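Local coordinates for protein Ulp1-like SUMO protease (Chaetomium thermophilum, PDB 6DG4) that probably cleaves SUMO from its protein conjugates as a cysteine protease of the Ulp1 family, this chain being the C-terminal catalytic domain, at residues 94-97 with 98-102. Residues are numbered along the deposited sequence; the frame is centred on the assembly and turned at random.
Sequences SFFW and PRLLS
Trp97 has CG anti to its own N (chi1 -172°) while Leu101, one turn on, has CG beside the backbone N (chi1 -70°), and the two torsions lay the leucine over the indole. This is an i to i+4 contact on the short helix 96-103, in a Ulp1-type catalytic domain. Leu101 CG sits 4.0 Å from the centroid of the five-membered ring of Trp97, a CH-pi contact over the face. CD2 lies over the same face, offset toward the rim, while CD1 comes to 3.4 Å from Trp97 NE1, just beyond the ring outline. Leu100 takes the other end of the indole, its CD2 reaching Trp97 CZ3 at 3.8 Å. The same methyl is 4.1 Å from Phe96 CE2, the phenyl and leucine side chains running alongside each other. Thus one leucine methyl bridges two aromatic rings on the buried side of the helix, where Phe96 and Trp97 pack against strand 127-134 and helix 163-177. The indole N-H of Trp97 is satisfied by the carboxylate of Glu134 on that strand. With an alanine here, the Glu134 carboxylate is likely to lose its indole donor, and a gap would probably open beneath Leu101 and beside Leu100.

Three backbone bonds of the i to i+4 kind join the residues: Arg99 N to Phe95 O, Leu100 N to Phe96 O and Leu101 N to Trp97 O. Pro98, with no N-H to give, fits into the first turn, its CD 3.2 Å from Ser94 O. The Arg99 chain bends at chi2, and its NE bonds to Gly107 O. Pro98 O accepts twice from Ser102, one turn further along, its N and OG arriving from opposite faces of the carbonyl plane, with OG at 2.8 Å.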
# COMPACT_ATOMS: atom_id res chain seq x y z
N SER A 94 1.97 -8.74 -5.41
CA SER A 94 2.94 -9.51 -4.65
C SER A 94 3.95 -10.23 -5.54
O SER A 94 4.94 -10.76 -5.03
CB SER A 94 2.22 -10.52 -3.76
OG SER A 94 1.70 -11.61 -4.50
N PHE A 95 3.72 -10.26 -6.85
CA PHE A 95 4.65 -10.90 -7.76
C PHE A 95 5.80 -9.99 -8.15
O PHE A 95 6.81 -10.48 -8.67
CB PHE A 95 3.91 -11.38 -9.01
CG PHE A 95 2.93 -12.49 -8.73
CD1 PHE A 95 3.35 -13.80 -8.75
CD2 PHE A 95 1.61 -12.22 -8.42
CE1 PHE A 95 2.47 -14.83 -8.48
CE2 PHE A 95 0.72 -13.24 -8.15
CZ PHE A 95 1.15 -14.55 -8.18
N PHE A 96 5.70 -8.69 -7.89
CA PHE A 96 6.72 -7.79 -8.42
C PHE A 96 8.05 -7.95 -7.71
O PHE A 96 9.09 -8.15 -8.35
CB PHE A 96 6.26 -6.34 -8.38
CG PHE A 96 7.26 -5.40 -8.96
CD1 PHE A 96 7.42 -5.31 -10.32
CD2 PHE A 96 8.06 -4.63 -8.15
CE1 PHE A 96 8.35 -4.47 -10.87
CE2 PHE A 96 9.01 -3.78 -8.69
CZ PHE A 96 9.14 -3.69 -10.05
N TRP A 97 8.06 -7.85 -6.39
CA TRP A 97 9.34 -7.93 -5.68
C TRP A 97 10.07 -9.24 -5.96
O TRP A 97 11.28 -9.20 -6.24
CB TRP A 97 9.16 -7.65 -4.19
CG TRP A 97 10.46 -7.52 -3.46
CD1 TRP A 97 11.00 -8.42 -2.59
CD2 TRP A 97 11.39 -6.44 -3.55
NE1 TRP A 97 12.21 -7.96 -2.13
CE2 TRP A 97 12.47 -6.74 -2.70
CE3 TRP A 97 11.41 -5.24 -4.27
CZ2 TRP A 97 13.57 -5.89 -2.55
CZ3 TRP A 97 12.50 -4.39 -4.11
CH2 TRP A 97 13.56 -4.72 -3.26
N PRO A 98 9.42 -10.40 -5.90
CA PRO A 98 10.14 -11.63 -6.27
C PRO A 98 10.69 -11.61 -7.69
O PRO A 98 11.79 -12.11 -7.94
CB PRO A 98 9.10 -12.74 -6.06
CG PRO A 98 8.04 -12.15 -5.23
CD PRO A 98 8.07 -10.67 -5.38
N ARG A 99 9.94 -11.03 -8.63
CA ARG A 99 10.43 -10.91 -10.00
C ARG A 99 11.66 -10.01 -10.07
O ARG A 99 12.63 -10.31 -10.77
CB ARG A 99 9.32 -10.36 -10.90
CG ARG A 99 9.71 -10.22 -12.36
CD ARG A 99 9.36 -11.46 -13.11
NE ARG A 99 9.76 -11.40 -14.52
CZ ARG A 99 9.61 -12.41 -15.37
NH1 ARG A 99 9.07 -13.55 -14.95
NH2 ARG A 99 10.00 -12.29 -16.63
N LEU A 100 11.63 -8.90 -9.33
CA LEU A 100 12.78 -8.00 -9.32
C LEU A 100 14.01 -8.67 -8.72
O LEU A 100 15.12 -8.53 -9.24
CB LEU A 100 12.40 -6.73 -8.55
CG LEU A 100 13.40 -5.58 -8.65
CD1 LEU A 100 13.58 -5.15 -10.10
CD2 LEU A 100 12.93 -4.40 -7.84
N LEU A 101 13.82 -9.43 -7.63
CA LEU A 101 14.94 -10.14 -7.02
C LEU A 101 15.51 -11.20 -7.96
O LEU A 101 16.73 -11.36 -8.05
CB LEU A 101 14.51 -10.79 -5.70
CG LEU A 101 14.19 -9.89 -4.51
CD1 LEU A 101 13.94 -10.72 -3.25
CD2 LEU A 101 15.31 -8.89 -4.26
N SER A 102 14.64 -11.93 -8.65
CA SER A 102 15.10 -13.08 -9.41
C SER A 102 15.54 -12.73 -10.82
O SER A 102 16.46 -13.36 -11.35
CB SER A 102 14.01 -14.16 -9.46
OG SER A 102 12.82 -13.67 -10.05